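Local structure of Sca-family protein (Rickettsia rickettsii, 4LQ8) at residues E106-K109 against T114-T117; W171-H174 against L180-T183; P227-Q232 against M315-L320; N151-F156 against H238-A243; I82-K87 against L132-L137. The protein is a rickettsial cell surface antigen, probably concerned with cell adhesion, of which this chain is the N-terminal head part. All coordinates share one frame; numbering follows the deposited sequence.

Contact 1 of 5, residues E106-K109 against T114-T117; sequences EEEK and TLST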
# COMPACT_ATOMS: atom_id res chain seq x y z
N GLU A 106 14.54 -15.45 -15.00
CA GLU A 106 14.93 -16.70 -14.33
C GLU A 106 16.26 -16.61 -13.61
O GLU A 106 16.36 -17.11 -12.50
CB GLU A 106 14.92 -17.91 -15.28
CG GLU A 106 13.54 -18.25 -15.84
CD GLU A 106 12.40 -18.59 -14.89
OE1 GLU A 106 12.65 -18.93 -13.71
OE2 GLU A 106 11.25 -18.56 -15.36
N GLU A 107 17.26 -15.96 -14.24
CA GLU A 107 18.59 -15.77 -13.67
C GLU A 107 18.53 -14.85 -12.46
O GLU A 107 19.13 -15.15 -11.43
CB GLU A 107 19.56 -15.22 -14.73
CG GLU A 107 20.12 -16.32 -15.62
CD GLU A 107 20.98 -15.88 -16.79
OE1 GLU A 107 21.24 -14.66 -16.94
OE2 GLU A 107 21.39 -16.77 -17.57
N GLU A 108 17.78 -13.76 -12.57
CA GLU A 108 17.64 -12.84 -11.45
C GLU A 108 16.87 -13.45 -10.24
O GLU A 108 17.27 -13.22 -9.09
CB GLU A 108 17.02 -11.54 -11.89
CG GLU A 108 17.33 -10.47 -10.87
CD GLU A 108 16.76 -9.12 -11.17
OE1 GLU A 108 16.86 -8.66 -12.33
OE2 GLU A 108 16.29 -8.48 -10.20
N LYS A 109 15.80 -14.21 -10.51
CA LYS A 109 15.01 -14.88 -9.47
C LYS A 109 15.90 -15.77 -8.59
O LYS A 109 15.70 -15.81 -7.38
CB LYS A 109 13.88 -15.73 -10.07
CG LYS A 109 12.60 -14.95 -10.35
CD LYS A 109 11.66 -15.71 -11.31
CE LYS A 109 11.06 -16.99 -10.76
NZ LYS A 109 10.38 -17.80 -11.81
N THR A 114 13.41 -11.03 -4.45
CA THR A 114 12.75 -9.72 -4.34
C THR A 114 12.80 -8.96 -5.68
O THR A 114 12.12 -7.95 -5.83
CB THR A 114 13.30 -8.88 -3.15
OG1 THR A 114 14.53 -8.24 -3.53
CG2 THR A 114 13.50 -9.71 -1.86
N LEU A 115 13.63 -9.44 -6.64
CA LEU A 115 13.80 -8.89 -8.01
C LEU A 115 14.01 -7.39 -8.04
O LEU A 115 13.42 -6.68 -8.86
CB LEU A 115 12.63 -9.32 -8.90
CG LEU A 115 12.60 -10.81 -9.26
CD1 LEU A 115 11.22 -11.23 -9.66
CD2 LEU A 115 13.56 -11.14 -10.38
N SER A 116 14.85 -6.90 -7.14
CA SER A 116 15.14 -5.48 -6.98
C SER A 116 15.69 -4.86 -8.32
O SER A 116 15.19 -3.82 -8.76
CB SER A 116 16.11 -5.28 -5.82
OG SER A 116 16.38 -3.90 -5.61
N THR A 117 16.63 -5.54 -8.97
CA THR A 117 17.19 -5.08 -10.25
C THR A 117 16.13 -5.11 -11.36
O THR A 117 16.00 -4.13 -12.08
CB THR A 117 18.49 -5.85 -10.60
OG1 THR A 117 19.39 -5.69 -9.50
CG2 THR A 117 19.16 -5.33 -11.89
O HOH W 1 17.94 -7.93 -7.93
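E108 reaches out from helix 95-111 to the beginning of helix 116-120, running first over L115 and then up to T117. Its CB rests 3.8 Å from L115 CD2, and CG stays close to the same methyl. CD lies between that leucine methyl and T117 CB. At the tip the oxygens divide: OE1 faces the T117 side chain, 3.7 Å from T117 CB, whereas OE2 slips in beside the backbone of L115 and T117. The reach comes from an extended chain, CG lying opposite the backbone N (chi1 -160°) and CD straight beyond it.

OE2 accepts a hydrogen bond from the backbone N of F118. It also accepts a hydrogen bond from a water, 2.9 Å from E108 OE2, that in turn accepts from T117 N at the same distance. On the flank, L115 fits CD2 against K109 CG at 3.9 Å, while the lysine amine turns back along its own helix to form a salt bridge, NZ to E106 OE1 at 3.2 Å. D112 OD2 accepts a hydrogen bond from S116 N, and D112 OD1 is bonded to T114 OG1.

L115 is the N-cap residue, so the carboxylate sits where the first backbone N-H groups of helix 116-120 emerge. Its negative charge is probably favoured by that helix end, and a greasy leucine shields the stem that carries it.

Contact 2 of 5, residues W171-H174 against L180-T183; sequences WENH and LRAT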
# COMPACT_ATOMS: atom_id res chain seq x y z
N TRP A 171 -9.23 7.68 16.55
CA TRP A 171 -9.27 9.01 15.95
C TRP A 171 -10.13 9.91 16.80
O TRP A 171 -11.24 9.53 17.20
CB TRP A 171 -9.88 8.97 14.54
CG TRP A 171 -9.06 8.26 13.52
CD1 TRP A 171 -9.32 7.05 12.94
CD2 TRP A 171 -7.86 8.74 12.89
NE1 TRP A 171 -8.36 6.75 12.02
CE2 TRP A 171 -7.46 7.78 11.94
CE3 TRP A 171 -7.06 9.90 13.06
CZ2 TRP A 171 -6.29 7.91 11.18
CZ3 TRP A 171 -5.92 10.03 12.28
CH2 TRP A 171 -5.55 9.06 11.35
N GLU A 172 -9.63 11.12 17.06
CA GLU A 172 -10.36 12.14 17.79
C GLU A 172 -10.68 13.26 16.83
O GLU A 172 -9.80 13.70 16.08
CB GLU A 172 -9.54 12.66 18.98
CG GLU A 172 -9.45 11.67 20.13
CD GLU A 172 -9.09 12.30 21.46
OE1 GLU A 172 -10.01 12.50 22.29
OE2 GLU A 172 -7.90 12.63 21.66
N ASN A 173 -11.96 13.62 16.77
CA ASN A 173 -12.47 14.70 15.93
C ASN A 173 -11.84 15.99 16.40
O ASN A 173 -11.72 16.21 17.61
CB ASN A 173 -14.00 14.81 16.07
CG ASN A 173 -14.75 13.58 15.64
OD1 ASN A 173 -14.72 13.18 14.47
ND2 ASN A 173 -15.47 12.97 16.56
N HIS A 174 -11.40 16.83 15.44
CA HIS A 174 -10.82 18.13 15.73
C HIS A 174 -11.87 19.02 16.39
O HIS A 174 -13.06 18.94 16.05
CB HIS A 174 -10.25 18.78 14.47
CG HIS A 174 -9.22 19.83 14.73
ND1 HIS A 174 -9.58 21.12 15.14
CD2 HIS A 174 -7.87 19.77 14.60
CE1 HIS A 174 -8.44 21.78 15.25
NE2 HIS A 174 -7.39 21.02 14.94
N LEU A 180 -11.12 17.60 9.97
CA LEU A 180 -9.94 16.97 10.56
C LEU A 180 -10.22 16.06 11.71
O LEU A 180 -11.15 16.29 12.50
CB LEU A 180 -8.89 18.02 11.02
CG LEU A 180 -8.41 19.07 9.98
CD1 LEU A 180 -7.51 20.12 10.65
CD2 LEU A 180 -7.64 18.41 8.81
N ARG A 181 -9.38 15.01 11.82
CA ARG A 181 -9.29 14.09 12.94
C ARG A 181 -7.81 13.88 13.15
O ARG A 181 -7.01 14.04 12.23
CB ARG A 181 -9.97 12.73 12.71
CG ARG A 181 -11.48 12.72 12.74
CD ARG A 181 -11.89 11.57 11.85
NE ARG A 181 -12.49 10.48 12.58
CZ ARG A 181 -12.49 9.21 12.22
NH1 ARG A 181 -11.83 8.82 11.13
NH2 ARG A 181 -13.11 8.31 12.96
N ALA A 182 -7.43 13.53 14.38
CA ALA A 182 -6.04 13.31 14.73
C ALA A 182 -5.94 12.19 15.73
O ALA A 182 -6.91 11.93 16.45
CB ALA A 182 -5.44 14.59 15.31
N THR A 183 -4.80 11.52 15.75
CA THR A 183 -4.51 10.47 16.73
C THR A 183 -3.07 10.58 17.20
O THR A 183 -2.15 10.65 16.38
CB THR A 183 -4.93 9.05 16.24
OG1 THR A 183 -4.89 8.16 17.35
CG2 THR A 183 -4.06 8.51 15.10
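W171-H174 and L180-T183 are the two arms of a beta hairpin forming one edge of a six-stranded antiparallel sheet. The backbone bonds come first. E172 and A182 make a hydrogen-bonded pair, E172 N to A182 O and A182 N to E172 O both at 2.9 Å. N173 and R181 follow as a non-hydrogen-bonded pair, and H174 N closes the run on L180 O at 3.0 Å.

Aromatic contacts dominate the other end. The W171 indole lies between two side chains of the partner strand: R181 NH1 over one face, the T183 methyl over the opposite one. T183 CG2 makes a CH-pi contact 4.0 Å from the centroid of the six-membered ring. The guanidinium is tilted 27° from the indole, and W171 CB stands 3.4 Å above the centre of the R181 guanidinium plane. Outside the hairpin, E198 of the next strand takes R181 NH1 in a salt bridge, and D32 accepts from W171 NE1.

Van der Waals contacts finish the arms. H174 and L180 run side by side, CB to CB at 3.8 Å. N173 OD1 lies 4.0 Å from R181 NE at the guanidinium edge, and 3.7 Å from R181 CG.

Contact 3 of 5, residues P227-Q232 against M315-L320; sequences PIKLDQ and MKEVEL
The carboxylate of E317 is the flat group to start from, and K229 comes to it from one side of its plane. The lysine CG stands high on that side, nearer OE2, while CE and NZ lie beside OE1, where NZ closes a salt bridge at 3.0 Å to E317 OE1. The ammonium group does not come in along the plane: it meets OE1 from above, 44° out of it. A bend at the last torsion (chi4 75°) folds NZ back onto the oxygen after an otherwise extended chain.

The other oxygen works differently. A water donates to E317 OE2 at 2.6 Å, from the lysine's side of the plane, and also donates to I228 O at 2.6 Å, so it links the loop backbone to the helix. N321, just past the end of helix 308-320, gives a further hydrogen bond to OE2 through ND2.

Below the head of the glutamate the contact is nonpolar. I228 CG2 sits 3.8 Å from E317 CB and almost as close to CG, the two side chains running antiparallel, one alongside the other. Farther along, I228 also packs on K310, E313 and M314, so this end of the loop between strands 215-224 and 236-245 is pinned to the helix at I228 and K229. L273 of strand 271-277 touches E317 from outside the two segments.

E317 is buried, but both of its oxygens have partners: the lysine on one, the water and N321 on the other. A charged carboxylate is therefore plausible here, with the lysine balancing it and the isoleucine methyl packed on its CB and CG.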
# COMPACT_ATOMS: atom_id res chain seq x y z
N PRO A 227 4.17 10.40 8.52
CA PRO A 227 5.51 10.97 8.69
C PRO A 227 6.55 10.21 7.86
O PRO A 227 6.37 9.02 7.59
CB PRO A 227 5.76 10.87 10.20
CG PRO A 227 4.92 9.73 10.65
CD PRO A 227 3.74 9.65 9.72
N ILE A 228 7.57 10.92 7.38
CA ILE A 228 8.67 10.33 6.59
C ILE A 228 9.78 10.04 7.56
O ILE A 228 10.18 8.88 7.69
CB ILE A 228 9.12 11.25 5.41
CG1 ILE A 228 7.94 11.65 4.49
CG2 ILE A 228 10.27 10.63 4.60
CD1 ILE A 228 7.12 10.48 3.91
N LYS A 229 10.22 11.06 8.29
CA LYS A 229 11.27 10.97 9.30
C LYS A 229 10.70 11.42 10.64
O LYS A 229 10.03 12.45 10.73
CB LYS A 229 12.51 11.77 8.88
CG LYS A 229 13.27 11.05 7.76
CD LYS A 229 14.61 11.68 7.44
CE LYS A 229 15.28 10.99 6.27
NZ LYS A 229 14.65 11.38 4.98
N LEU A 230 10.90 10.61 11.67
CA LEU A 230 10.37 10.91 12.99
C LEU A 230 11.50 11.32 13.92
O LEU A 230 12.61 10.79 13.81
CB LEU A 230 9.56 9.72 13.54
CG LEU A 230 8.26 9.41 12.76
CD1 LEU A 230 8.55 8.46 11.57
CD2 LEU A 230 7.24 8.79 13.65
N ASP A 231 11.23 12.32 14.78
CA ASP A 231 12.22 12.86 15.71
C ASP A 231 11.63 13.04 17.12
O ASP A 231 12.04 13.94 17.84
CB ASP A 231 12.81 14.18 15.16
CG ASP A 231 11.83 15.34 14.94
OD1 ASP A 231 10.59 15.12 15.07
OD2 ASP A 231 12.29 16.46 14.61
N GLN A 232 10.66 12.19 17.50
CA GLN A 232 10.04 12.30 18.83
C GLN A 232 10.44 11.10 19.71
O GLN A 232 11.64 10.87 19.86
CB GLN A 232 8.53 12.53 18.72
CG GLN A 232 8.20 13.88 18.08
CD GLN A 232 6.78 13.93 17.59
OE1 GLN A 232 5.85 14.16 18.35
NE2 GLN A 232 6.59 13.66 16.31
N MET A 315 7.76 6.14 -0.83
CA MET A 315 8.48 5.20 -1.71
C MET A 315 9.99 5.50 -1.67
O MET A 315 10.78 4.59 -1.44
CB MET A 315 7.93 5.22 -3.15
CG MET A 315 6.72 4.31 -3.34
SD MET A 315 6.93 2.56 -2.83
CE MET A 315 8.20 2.04 -4.00
N LYS A 316 10.36 6.79 -1.80
CA LYS A 316 11.76 7.24 -1.72
C LYS A 316 12.45 6.83 -0.39
O LYS A 316 13.55 6.30 -0.43
CB LYS A 316 11.86 8.76 -1.95
CG LYS A 316 13.29 9.32 -2.06
CD LYS A 316 14.04 8.81 -3.30
CE LYS A 316 15.54 8.94 -3.18
NZ LYS A 316 16.25 8.29 -4.32
N GLU A 317 11.81 7.07 0.77
CA GLU A 317 12.36 6.72 2.09
C GLU A 317 12.49 5.19 2.26
O GLU A 317 13.52 4.71 2.76
CB GLU A 317 11.51 7.36 3.21
CG GLU A 317 11.99 7.14 4.63
CD GLU A 317 13.32 7.75 5.03
OE1 GLU A 317 13.88 8.55 4.25
OE2 GLU A 317 13.81 7.43 6.14
N VAL A 318 11.47 4.42 1.83
CA VAL A 318 11.45 2.96 1.86
C VAL A 318 12.67 2.41 1.08
O VAL A 318 13.39 1.55 1.61
CB VAL A 318 10.09 2.36 1.36
CG1 VAL A 318 10.20 0.85 1.05
CG2 VAL A 318 8.97 2.62 2.36
N GLU A 319 12.91 2.91 -0.14
CA GLU A 319 14.03 2.50 -1.00
C GLU A 319 15.38 2.83 -0.35
O GLU A 319 16.25 1.97 -0.33
CB GLU A 319 13.93 3.12 -2.39
CG GLU A 319 12.79 2.53 -3.23
CD GLU A 319 12.34 3.33 -4.44
OE1 GLU A 319 12.88 4.43 -4.69
OE2 GLU A 319 11.42 2.85 -5.14
N LEU A 320 15.52 4.04 0.24
CA LEU A 320 16.75 4.44 0.94
C LEU A 320 17.03 3.52 2.15
O LEU A 320 18.19 3.26 2.46
CB LEU A 320 16.70 5.91 1.36
CG LEU A 320 16.86 6.94 0.21
CD1 LEU A 320 16.44 8.35 0.67
CD2 LEU A 320 18.32 6.99 -0.31
O HOH W 2 12.10 7.16 8.14

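Contact 4 of 5, residues N151-F156 against H238-A243; sequences NVHNTF and HLSMVA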
# COMPACT_ATOMS: atom_id res chain seq x y z
N ASN A 151 -5.07 -12.18 7.10
CA ASN A 151 -4.13 -13.04 7.80
C ASN A 151 -3.15 -12.25 8.64
O ASN A 151 -2.87 -12.65 9.76
CB ASN A 151 -3.43 -14.02 6.84
CG ASN A 151 -4.38 -15.09 6.31
OD1 ASN A 151 -5.60 -15.08 6.53
ND2 ASN A 151 -3.84 -16.03 5.58
N VAL A 152 -2.68 -11.10 8.15
CA VAL A 152 -1.78 -10.23 8.92
C VAL A 152 -2.51 -9.69 10.16
O VAL A 152 -2.00 -9.84 11.28
CB VAL A 152 -1.15 -9.10 8.06
CG1 VAL A 152 -0.40 -8.09 8.91
CG2 VAL A 152 -0.22 -9.70 7.01
N HIS A 153 -3.69 -9.08 9.96
CA HIS A 153 -4.48 -8.55 11.06
C HIS A 153 -4.91 -9.64 12.04
O HIS A 153 -4.83 -9.40 13.23
CB HIS A 153 -5.66 -7.71 10.56
CG HIS A 153 -5.23 -6.52 9.74
ND1 HIS A 153 -6.00 -6.07 8.68
CD2 HIS A 153 -4.14 -5.73 9.85
CE1 HIS A 153 -5.34 -5.04 8.17
NE2 HIS A 153 -4.21 -4.81 8.83
N ASN A 154 -5.27 -10.85 11.58
CA ASN A 154 -5.64 -11.93 12.50
C ASN A 154 -4.44 -12.52 13.25
O ASN A 154 -4.60 -12.89 14.41
CB ASN A 154 -6.45 -13.04 11.83
CG ASN A 154 -7.83 -12.62 11.37
OD1 ASN A 154 -8.41 -11.63 11.82
ND2 ASN A 154 -8.39 -13.38 10.43
N THR A 155 -3.25 -12.63 12.62
CA THR A 155 -2.04 -13.15 13.26
C THR A 155 -1.51 -12.20 14.37
O THR A 155 -1.06 -12.67 15.41
CB THR A 155 -0.96 -13.47 12.19
OG1 THR A 155 -1.47 -14.43 11.28
CG2 THR A 155 0.35 -13.99 12.79
N PHE A 156 -1.55 -10.89 14.12
CA PHE A 156 -0.97 -9.91 15.03
C PHE A 156 -1.99 -9.02 15.73
O PHE A 156 -1.62 -7.97 16.22
CB PHE A 156 0.09 -9.07 14.29
CG PHE A 156 1.17 -9.93 13.66
CD1 PHE A 156 2.24 -10.39 14.42
CD2 PHE A 156 1.10 -10.31 12.32
CE1 PHE A 156 3.25 -11.16 13.84
CE2 PHE A 156 2.10 -11.10 11.75
CZ PHE A 156 3.15 -11.54 12.52
N HIS A 238 3.33 0.40 13.35
CA HIS A 238 2.76 -0.16 12.12
C HIS A 238 1.35 0.35 11.98
O HIS A 238 0.59 0.34 12.94
CB HIS A 238 2.81 -1.70 12.09
CG HIS A 238 4.20 -2.23 12.25
ND1 HIS A 238 5.02 -2.44 11.15
CD2 HIS A 238 4.87 -2.56 13.37
CE1 HIS A 238 6.15 -2.89 11.64
NE2 HIS A 238 6.11 -2.98 12.97
N LEU A 239 1.02 0.85 10.79
CA LEU A 239 -0.26 1.46 10.52
C LEU A 239 -0.96 0.75 9.41
O LEU A 239 -0.34 0.41 8.41
CB LEU A 239 -0.07 2.93 10.11
CG LEU A 239 0.72 3.83 11.09
CD1 LEU A 239 0.93 5.20 10.46
CD2 LEU A 239 0.01 3.94 12.46
N SER A 240 -2.28 0.52 9.58
CA SER A 240 -3.14 -0.12 8.57
C SER A 240 -4.36 0.75 8.40
O SER A 240 -5.22 0.76 9.27
CB SER A 240 -3.54 -1.53 9.00
OG SER A 240 -2.45 -2.43 8.98
N MET A 241 -4.42 1.51 7.30
CA MET A 241 -5.51 2.44 7.01
C MET A 241 -6.40 1.87 5.92
O MET A 241 -5.95 1.61 4.80
CB MET A 241 -4.95 3.84 6.66
CG MET A 241 -4.03 4.43 7.76
SD MET A 241 -4.86 4.69 9.37
CE MET A 241 -3.52 5.39 10.31
N VAL A 242 -7.66 1.62 6.28
CA VAL A 242 -8.62 1.00 5.38
C VAL A 242 -8.97 1.92 4.17
O VAL A 242 -9.01 3.16 4.28
CB VAL A 242 -9.88 0.49 6.15
CG1 VAL A 242 -10.79 1.66 6.59
CG2 VAL A 242 -10.65 -0.55 5.34
N ALA A 243 -9.22 1.29 3.03
CA ALA A 243 -9.66 1.94 1.80
C ALA A 243 -11.08 2.46 2.05
O ALA A 243 -11.81 1.86 2.84
CB ALA A 243 -9.69 0.92 0.67
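H153 points its imidazole edge-on at S240, and these two side chains make the whole contact. In the serine conformer described, one of two built, H153 NE2 and S240 OG are joined by a hydrogen bond of 3.0 Å; for the site as a whole the bond is less certain. The serine OG lies in the plane of the ring, and the bond is moderately straight at 156°. The two ring carbons next to the nitrogen stand back almost equally, CD2 at 3.8 Å and CE1 at 4.0 Å from S240 OG, so the hydroxyl sits nearly straight out from NE2 and not off to one flank of the ring. S240 CB is 3.4 Å from the same H153 NE2.

The two torsions bring the partners together across a wide gap, for the nearest CA atoms, those of H153 and S240, are 8.9 Å apart. H153 turns CG away from its own carbonyl carbon (chi1 -60°), and S240 places OG likewise (chi1 -69°).

Here the last turns of helix 135-155 reach strand 236-245, a member of the mixed sheet, through this one pair; the S240 backbone is hydrogen-bonded to G33. The ring of H153 also makes edge-to-face contacts with Y258 and F166. F166 touches S240 as well, so it adjoins both partners, and the serine side chain meets T260 on the neighbouring strand 258-265.

The serine is buried, whereas the histidine keeps part of its surface exposed, its ring leading from the helix in to the strand.

Contact 5 of 5, residues I82-K87 against L132-L137; sequences IEQILK and LEKPEL
Q84 and L137 mark the closest approach of the two backbones, their CA atoms 6.6 Å apart. Residues 82-87 are a full helical stretch, whereas 132-137 passes through a short non-helical step before helix 135-155 begins, with K134 at its N-cap position.

The side chain of Q84 lies between the two backbones. It starts out with CG trans to N (chi1 -175°), then bends at the next bond, so the amide turns over the new helix start. Its OE1 comes to 3.5 Å from E136 CG, the amide standing almost perpendicular to the E136 carboxylate. On one flank Q84 NE2 passes 3.7 Å from K134 CG; lower down, Q84 CB meets L137 CD2 at 3.9 Å. These are van der Waals contacts. The polar ends look to D88, which accepts from Q84 NE2 and forms a salt bridge with K134 NZ; K130 O takes that lysine as well.

Around this joint, helix 64-90 turns I82 and I85 toward I105 of helix 95-111 and toward F118 of helix 116-120. Q84 and I85 both touch A131 of helix 125-132, while the chain just before the new helix puts L132 against P281 and L328.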
# COMPACT_ATOMS: atom_id res chain seq x y z
N ILE A 82 5.16 -11.53 -12.06
CA ILE A 82 6.20 -12.21 -12.84
C ILE A 82 5.61 -13.38 -13.64
O ILE A 82 5.94 -13.52 -14.82
CB ILE A 82 7.40 -12.62 -11.94
CG1 ILE A 82 8.19 -11.36 -11.46
CG2 ILE A 82 8.31 -13.66 -12.61
CD1 ILE A 82 8.80 -10.51 -12.53
N GLU A 83 4.71 -14.18 -13.02
CA GLU A 83 4.03 -15.29 -13.68
C GLU A 83 3.28 -14.78 -14.91
O GLU A 83 3.39 -15.40 -15.97
CB GLU A 83 3.06 -16.00 -12.72
CG GLU A 83 3.75 -17.03 -11.86
CD GLU A 83 4.42 -18.14 -12.65
OE1 GLU A 83 3.77 -18.69 -13.56
OE2 GLU A 83 5.63 -18.37 -12.42
N GLN A 84 2.57 -13.63 -14.77
CA GLN A 84 1.84 -13.02 -15.87
C GLN A 84 2.79 -12.55 -16.97
O GLN A 84 2.51 -12.79 -18.14
CB GLN A 84 0.91 -11.88 -15.39
CG GLN A 84 0.03 -11.31 -16.52
CD GLN A 84 -0.97 -12.31 -17.06
OE1 GLN A 84 -1.83 -12.80 -16.34
NE2 GLN A 84 -0.87 -12.63 -18.34
N ILE A 85 3.94 -11.92 -16.60
CA ILE A 85 4.94 -11.47 -17.57
C ILE A 85 5.46 -12.70 -18.34
O ILE A 85 5.51 -12.66 -19.57
CB ILE A 85 6.10 -10.66 -16.91
CG1 ILE A 85 5.57 -9.33 -16.29
CG2 ILE A 85 7.23 -10.39 -17.95
CD1 ILE A 85 6.57 -8.53 -15.41
N LEU A 86 5.79 -13.80 -17.61
CA LEU A 86 6.28 -15.04 -18.26
C LEU A 86 5.26 -15.60 -19.23
O LEU A 86 5.64 -16.08 -20.30
CB LEU A 86 6.72 -16.11 -17.25
CG LEU A 86 7.97 -15.75 -16.39
CD1 LEU A 86 8.22 -16.83 -15.34
CD2 LEU A 86 9.24 -15.56 -17.25
N LYS A 87 3.95 -15.53 -18.88
CA LYS A 87 2.89 -16.00 -19.80
C LYS A 87 2.83 -15.07 -21.01
O LYS A 87 2.73 -15.55 -22.13
CB LYS A 87 1.52 -16.04 -19.10
CG LYS A 87 1.36 -17.20 -18.12
CD LYS A 87 -0.02 -17.18 -17.48
CE LYS A 87 -0.08 -16.35 -16.22
NZ LYS A 87 -1.43 -16.39 -15.62
N LEU A 132 0.12 -5.89 -15.93
CA LEU A 132 -0.76 -5.23 -14.96
C LEU A 132 -2.16 -4.88 -15.49
O LEU A 132 -3.08 -4.72 -14.70
CB LEU A 132 -0.09 -3.97 -14.36
CG LEU A 132 0.99 -4.20 -13.29
CD1 LEU A 132 1.65 -2.89 -12.90
CD2 LEU A 132 0.44 -4.93 -12.05
N GLU A 133 -2.32 -4.78 -16.82
CA GLU A 133 -3.62 -4.51 -17.43
C GLU A 133 -4.42 -5.79 -17.70
O GLU A 133 -5.53 -5.71 -18.22
CB GLU A 133 -3.46 -3.63 -18.71
CG GLU A 133 -2.81 -4.35 -19.88
CD GLU A 133 -2.35 -3.51 -21.06
OE1 GLU A 133 -2.00 -2.32 -20.86
OE2 GLU A 133 -2.28 -4.07 -22.17
N LYS A 134 -3.88 -6.98 -17.35
CA LYS A 134 -4.60 -8.23 -17.56
C LYS A 134 -5.60 -8.45 -16.41
O LYS A 134 -5.18 -8.50 -15.25
CB LYS A 134 -3.67 -9.45 -17.73
CG LYS A 134 -2.60 -9.34 -18.82
CD LYS A 134 -3.14 -9.59 -20.22
CE LYS A 134 -2.07 -9.75 -21.29
NZ LYS A 134 -0.97 -8.75 -21.17
N PRO A 135 -6.92 -8.56 -16.74
CA PRO A 135 -7.92 -8.83 -15.68
C PRO A 135 -7.66 -10.14 -14.93
O PRO A 135 -7.94 -10.20 -13.73
CB PRO A 135 -9.26 -8.88 -16.44
CG PRO A 135 -8.99 -8.30 -17.79
CD PRO A 135 -7.54 -8.54 -18.08
N GLU A 136 -7.09 -11.17 -15.60
CA GLU A 136 -6.77 -12.44 -14.93
C GLU A 136 -5.73 -12.26 -13.82
O GLU A 136 -5.87 -12.86 -12.76
CB GLU A 136 -6.40 -13.59 -15.90
CG GLU A 136 -5.24 -13.30 -16.85
CD GLU A 136 -5.61 -12.73 -18.21
OE1 GLU A 136 -6.40 -11.75 -18.27
OE2 GLU A 136 -5.08 -13.25 -19.22
N LEU A 137 -4.72 -11.36 -14.03
CA LEU A 137 -3.75 -11.04 -13.00
C LEU A 137 -4.44 -10.25 -11.89
O LEU A 137 -4.28 -10.61 -10.73
CB LEU A 137 -2.54 -10.24 -13.56
CG LEU A 137 -1.55 -9.69 -12.53
CD1 LEU A 137 -1.01 -10.80 -11.61
CD2 LEU A 137 -0.43 -8.94 -13.19

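Overall arrangement
Contacts 1 and 5 belong to the helical part of the chain: contact 1 is nested inside the loop that contact 5 closes, and they touch where L115 and K109 meet I82. Contact 2 is a hairpin within one sheet, contact 3 joins a loop to helix 308-320, and contact 4 joins helix 135-155, which contact 5 also uses, to strand 236-245. Contacts 1 and 2 lie at the surface, centres about 43 Å apart; contacts 3, 4 and 5 are partly buried. Chemistry varies accordingly: backbone pairing at the hairpin, a carboxylate at a helix start, an ion pair with its carboxylate buried and its lysine exposed, one histidine-serine bond, and van der Waals contact round a glutamine.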